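PDB 6KXD: ketosynthase from Streptomyces sp. MSC090213JE08, which probably takes part in beta-ketoacyl chain assembly, as half of the ketosynthase/chain length factor pair of a highly reducing type II polyketide synthase. Local coordinates for residues 20-25 and 234-239; 115-120 and 198-203. All coordinates share one frame; numbering follows the deposited sequence.

Interaction 1 of 2, residues 20-25 and 234-239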
loop_
_atom_site.group_PDB
_atom_site.type_symbol
_atom_site.label_atom_id
_atom_site.label_comp_id
_atom_site.label_asym_id
_atom_site.label_seq_id
_atom_site.Cartn_x
_atom_site.Cartn_y
_atom_site.Cartn_z
ATOM N N PRO B 20 -16.600 -13.478 -4.932
ATOM C CA PRO B 20 -16.270 -13.388 -3.515
ATOM C C PRO B 20 -17.521 -13.121 -2.677
ATOM O O PRO B 20 -18.419 -12.386 -3.089
ATOM C CB PRO B 20 -15.220 -12.276 -3.452
ATOM C CG PRO B 20 -15.454 -11.445 -4.679
ATOM C CD PRO B 20 -16.089 -12.348 -5.724
ATOM N N VAL B 21 -17.536 -13.731 -1.501
ATOM C CA VAL B 21 -18.546 -13.593 -0.559
ATOM C C VAL B 21 -17.903 -13.173 0.743
ATOM O O VAL B 21 -16.847 -13.673 1.109
ATOM C CB VAL B 21 -19.391 -14.873 -0.399
ATOM C CG1 VAL B 21 -20.167 -15.138 -1.680
ATOM C CG2 VAL B 21 -18.589 -16.094 -0.015
ATOM N N ILE B 22 -18.596 -12.267 1.426
ATOM C CA ILE B 22 -18.258 -11.963 2.747
ATOM C C ILE B 22 -18.979 -12.954 3.662
ATOM O O ILE B 22 -20.205 -13.008 3.633
ATOM C CB ILE B 22 -18.673 -10.538 3.077
ATOM C CG1 ILE B 22 -17.925 -9.526 2.208
ATOM C CG2 ILE B 22 -18.490 -10.315 4.550
ATOM C CD1 ILE B 22 -18.429 -8.100 2.420
ATOM N N THR B 23 -18.226 -13.644 4.517
ATOM C CA THR B 23 -18.811 -14.682 5.411
ATOM C C THR B 23 -18.660 -14.297 6.868
ATOM O O THR B 23 -19.114 -15.030 7.755
ATOM C CB THR B 23 -18.178 -16.043 5.119
ATOM O OG1 THR B 23 -16.815 -15.892 5.511
ATOM C CG2 THR B 23 -18.303 -16.419 3.664
ATOM N N GLY B 24 -18.126 -13.100 7.126
ATOM C CA GLY B 24 -17.977 -12.646 8.464
ATOM C C GLY B 24 -17.450 -11.219 8.479
ATOM O O GLY B 24 -16.868 -10.790 7.499
ATOM N N TRP B 25 -17.661 -10.554 9.598
ATOM C CA TRP B 25 -17.157 -9.223 9.770
ATOM C C TRP B 25 -16.986 -8.900 11.228
ATOM O O TRP B 25 -17.522 -9.561 12.126
ATOM C CB TRP B 25 -18.051 -8.206 9.095
ATOM C CG TRP B 25 -19.438 -8.104 9.620
ATOM C CD1 TRP B 25 -20.495 -8.932 9.371
ATOM C CD2 TRP B 25 -19.917 -7.090 10.508
ATOM N NE1 TRP B 25 -21.610 -8.475 10.009
ATOM C CE2 TRP B 25 -21.290 -7.359 10.726
ATOM C CE3 TRP B 25 -19.337 -5.972 11.110
ATOM C CZ2 TRP B 25 -22.075 -6.556 11.549
ATOM C CZ3 TRP B 25 -20.112 -5.185 11.935
ATOM C CH2 TRP B 25 -21.466 -5.477 12.143
ATOM N N GLY B 234 -12.821 -1.790 10.509
ATOM C CA GLY B 234 -13.752 -2.775 10.052
ATOM C C GLY B 234 -13.030 -3.799 9.236
ATOM O O GLY B 234 -12.139 -3.419 8.440
ATOM N N LEU B 235 -13.362 -5.089 9.447
ATOM C CA LEU B 235 -12.767 -6.193 8.753
ATOM C C LEU B 235 -13.828 -7.204 8.324
ATOM O O LEU B 235 -14.845 -7.360 9.037
ATOM C CB LEU B 235 -11.806 -6.970 9.652
ATOM C CG LEU B 235 -10.570 -6.244 10.161
ATOM C CD1 LEU B 235 -9.814 -7.180 11.091
ATOM C CD2 LEU B 235 -9.672 -5.812 9.000
ATOM N N PHE B 236 -13.555 -7.815 7.180
ATOM C CA PHE B 236 -14.387 -8.810 6.541
ATOM C C PHE B 236 -13.594 -10.068 6.279
ATOM O O PHE B 236 -12.408 -10.013 5.904
ATOM C CB PHE B 236 -14.933 -8.289 5.217
ATOM C CG PHE B 236 -15.547 -6.958 5.447
ATOM C CD1 PHE B 236 -16.787 -6.869 6.085
ATOM C CD2 PHE B 236 -14.848 -5.815 5.133
ATOM C CE1 PHE B 236 -17.341 -5.631 6.343
ATOM C CE2 PHE B 236 -15.368 -4.575 5.460
ATOM C CZ PHE B 236 -16.615 -4.495 6.067
ATOM N N LEU B 237 -14.262 -11.205 6.487
ATOM C CA LEU B 237 -13.719 -12.436 6.032
ATOM C C LEU B 237 -14.337 -12.690 4.656
ATOM O O LEU B 237 -15.581 -12.749 4.534
ATOM C CB LEU B 237 -14.040 -13.512 7.080
ATOM C CG LEU B 237 -13.216 -14.796 6.936
ATOM C CD1 LEU B 237 -13.463 -15.456 5.619
ATOM C CD2 LEU B 237 -11.737 -14.498 7.071
ATOM N N VAL B 238 -13.519 -12.752 3.615
ATOM C CA VAL B 238 -13.950 -12.987 2.252
ATOM C C VAL B 238 -13.488 -14.369 1.774
ATOM O O VAL B 238 -12.343 -14.756 1.962
ATOM C CB VAL B 238 -13.423 -11.882 1.312
ATOM C CG1 VAL B 238 -13.829 -12.098 -0.128
ATOM C CG2 VAL B 238 -13.883 -10.513 1.817
ATOM N N GLU B 239 -14.393 -15.079 1.112
ATOM C CA GLU B 239 -14.140 -16.428 0.573
ATOM C C GLU B 239 -14.712 -16.491 -0.841
ATOM O O GLU B 239 -15.425 -15.578 -1.269
ATOM C CB GLU B 239 -14.810 -17.488 1.453
ATOM C CG GLU B 239 -14.670 -17.222 2.920
ATOM C CD GLU B 239 -15.025 -18.413 3.774
ATOM O OE1 GLU B 239 -15.673 -18.221 4.803
ATOM O OE2 GLU B 239 -14.625 -19.547 3.371
#
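T23 OG1 donates a hydrogen bond of 2.7 Å to E239 OE1, using the carboxylate's anti lone pair, while E239 OE2 accepts from E245 N. The threonine hydroxyl is set between its backbone N and carbonyl carbon (chi1 66°), which turns it to the glutamate, the two side chains crossing at about a right angle. Were E239 an alanine, the T23 hydroxyl and the E245 amide would probably both lose their acceptor. Behind this bond the backbones pair antiparallel: V21 and E239 exchange two bonds, V21 N to E239 O at 2.8 Å and E239 N to V21 O at 2.8 Å. Past the regular I22–V238 pair, T23 and G24 together face L237 in a beta bulge of this buried sheet of the thiolase-type fold: T23 N donates to L237 O, whereas L237 N bonds to G24 O, from 46° out of the carbonyl plane. G24 N is buried without a partner in the model. On the face of I22, V238 and F236, P20 CB lies 3.6 Å from V238 CG1. The F236 ring brings CD1 to 3.5 Å from W25 CB and 4.1 Å from I22 CG2, and helix 332-344 packs against F236 and W25.

Interaction 2 of 2, residues 115-120 and 198-203; sequences GVVLGI and TKYLVG
Two neighbouring parallel strands, 115-119 and 199-203, pair here within the buried core of the thiolase-type fold, their short axes 4.5 Å apart at closest and 12° from parallel. G115, V116, V117 and L118 lie level with Y200, L201, V202 and G203. Five backbone hydrogen bonds join them in the alternating parallel pattern: G115 is held between K199 O and L201 N, V117 between L201 O and G203 N, and G119 N donates to G203 O. Y200 folds its ring back over the start of the other strand. G115 CA sits above the middle of one ring face, 3.6 Å from the centroid, in a CH-pi contact. With no side chain on G115, the ring can lie this close; a CB there would collide with Y200 CZ. V117 CG1 meets Y200 CE1 obliquely, at 3.6 Å, and also touches V202 CG1, at 4.0 Å. A chi1 of 56° tucks CG1 of V117 in over its own backbone, where it reaches both neighbours, while CG2 lies anti to the backbone N. A water in the ring plane links Y200 OH, at 2.7 Å, with V116 O, to which it donates at 2.8 Å, tying the phenol to the opposite backbone. On the other face of the sheet, L118 CD1 rests 3.6 Å from G203 C, and V116 CG2 makes a looser apolar contact with L201 CB. Helix 180-193 packs against Y200 and V202, and helix 156-165 against V116, L118 and L201. Strand 171-174 bonds to the far edge of 115-119, and just past the end of strand 115-119, I120 packs on T167 of the neighbouring subunit.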
loop_
_atom_site.group_PDB
_atom_site.type_symbol
_atom_site.label_atom_id
_atom_site.label_comp_id
_atom_site.label_asym_id
_atom_site.label_seq_id
_atom_site.Cartn_x
_atom_site.Cartn_y
_atom_site.Cartn_z
ATOM N N GLY B 115 -5.231 -14.627 3.022
ATOM C CA GLY B 115 -4.616 -13.330 2.802
ATOM C C GLY B 115 -5.070 -12.302 3.823
ATOM O O GLY B 115 -6.172 -12.409 4.475
ATOM N N VAL B 116 -4.276 -11.225 3.946
ATOM C CA VAL B 116 -4.645 -10.096 4.741
ATOM C C VAL B 116 -4.424 -8.865 3.883
ATOM O O VAL B 116 -3.315 -8.745 3.343
ATOM C CB VAL B 116 -3.775 -9.952 6.010
ATOM C CG1 VAL B 116 -4.084 -8.643 6.730
ATOM C CG2 VAL B 116 -3.961 -11.139 6.944
ATOM N N VAL B 117 -5.454 -8.014 3.750
ATOM C CA VAL B 117 -5.209 -6.695 3.140
ATOM C C VAL B 117 -5.963 -5.633 3.942
ATOM O O VAL B 117 -7.170 -5.745 4.156
ATOM C CB VAL B 117 -5.546 -6.651 1.643
ATOM C CG1 VAL B 117 -6.969 -7.058 1.323
ATOM C CG2 VAL B 117 -5.227 -5.272 1.073
ATOM N N LEU B 118 -5.222 -4.599 4.409
ATOM C CA LEU B 118 -5.741 -3.548 5.199
ATOM C C LEU B 118 -5.566 -2.214 4.466
ATOM O O LEU B 118 -4.493 -1.946 3.980
ATOM C CB LEU B 118 -5.009 -3.490 6.527
ATOM C CG LEU B 118 -5.623 -2.573 7.579
ATOM C CD1 LEU B 118 -6.990 -3.062 8.062
ATOM C CD2 LEU B 118 -4.688 -2.425 8.778
ATOM N N GLY B 119 -6.639 -1.436 4.379
ATOM C CA GLY B 119 -6.548 -0.053 3.870
ATOM C C GLY B 119 -6.304 0.955 4.999
ATOM O O GLY B 119 -6.822 0.869 6.138
ATOM N N ILE B 120 -5.507 1.974 4.671
ATOM C CA ILE B 120 -5.123 3.015 5.612
ATOM C C ILE B 120 -5.162 4.339 4.849
ATOM O O ILE B 120 -5.356 4.323 3.648
ATOM C CB ILE B 120 -3.711 2.780 6.172
ATOM C CG1 ILE B 120 -2.661 2.744 5.061
ATOM C CG2 ILE B 120 -3.698 1.527 7.029
ATOM C CD1 ILE B 120 -1.195 2.739 5.530
ATOM N N THR B 198 -7.298 -18.320 -0.771
ATOM C CA THR B 198 -8.645 -18.918 -0.761
ATOM C C THR B 198 -9.571 -18.111 0.151
ATOM O O THR B 198 -10.773 -18.165 0.034
ATOM C CB THR B 198 -8.548 -20.377 -0.293
ATOM O OG1 THR B 198 -8.024 -20.393 1.043
ATOM C CG2 THR B 198 -7.637 -21.163 -1.218
ATOM N N LYS B 199 -8.996 -17.450 1.154
ATOM C CA LYS B 199 -9.750 -16.631 2.058
ATOM C C LYS B 199 -8.939 -15.348 2.305
ATOM O O LYS B 199 -7.721 -15.329 2.177
ATOM C CB LYS B 199 -9.948 -17.259 3.435
ATOM C CG LYS B 199 -10.759 -18.536 3.511
ATOM C CD LYS B 199 -11.108 -18.859 4.952
ATOM C CE LYS B 199 -11.121 -20.346 5.230
ATOM N NZ LYS B 199 -9.764 -20.918 5.007
ATOM N N TYR B 200 -9.641 -14.288 2.674
ATOM C CA TYR B 200 -9.018 -13.002 2.893
ATOM C C TYR B 200 -9.666 -12.319 4.064
ATOM O O TYR B 200 -10.890 -12.324 4.197
ATOM C CB TYR B 200 -9.156 -12.058 1.699
ATOM C CG TYR B 200 -7.850 -11.717 1.058
ATOM C CD1 TYR B 200 -6.976 -10.770 1.617
ATOM C CD2 TYR B 200 -7.468 -12.354 -0.098
ATOM C CE1 TYR B 200 -5.762 -10.484 1.010
ATOM C CE2 TYR B 200 -6.266 -12.070 -0.720
ATOM C CZ TYR B 200 -5.417 -11.123 -0.171
ATOM O OH TYR B 200 -4.244 -10.929 -0.826
ATOM N N LEU B 201 -8.816 -11.735 4.909
ATOM C CA LEU B 201 -9.190 -10.753 5.892
ATOM C C LEU B 201 -8.992 -9.413 5.214
ATOM O O LEU B 201 -7.905 -9.147 4.773
ATOM C CB LEU B 201 -8.260 -10.784 7.091
ATOM C CG LEU B 201 -8.503 -11.764 8.212
ATOM C CD1 LEU B 201 -7.882 -13.076 7.865
ATOM C CD2 LEU B 201 -7.891 -11.219 9.503
ATOM N N VAL B 202 -10.070 -8.660 5.039
ATOM C CA VAL B 202 -10.024 -7.454 4.230
ATOM C C VAL B 202 -10.605 -6.372 5.108
ATOM O O VAL B 202 -11.720 -6.542 5.668
ATOM C CB VAL B 202 -10.915 -7.521 2.983
ATOM C CG1 VAL B 202 -10.828 -6.232 2.150
ATOM C CG2 VAL B 202 -10.609 -8.726 2.136
ATOM N N GLY B 203 -9.977 -5.200 5.115
ATOM C CA GLY B 203 -10.671 -4.160 5.815
ATOM C C GLY B 203 -9.854 -2.915 5.821
ATOM O O GLY B 203 -8.938 -2.797 4.996
HETATM O O HOH W 1 -2.596 -9.524 0.768
#

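Overall arrangement
From the N terminus, the chain lays down residues 20-25 first and pairs them with 234-239 much later, so interaction 1 closes a long loop of 208 intervening residues. Interaction 2 falls wholly within that loop: 115-120 leads out through helices 125-137, 149-152 and 156-165, strand 171-174 and helix 180-193 before 198-203 comes back alongside. The two contacts therefore nest and do not cross. They meet where strands 199-206 and 229-240 run as antiparallel neighbours, with probable hydrogen bonds from F236 N to V202 O and from V238 N to Y200 O; their centres are about 9 Å apart. Together they set four strands in the order 114-119, 199-206, 229-240, 20-29.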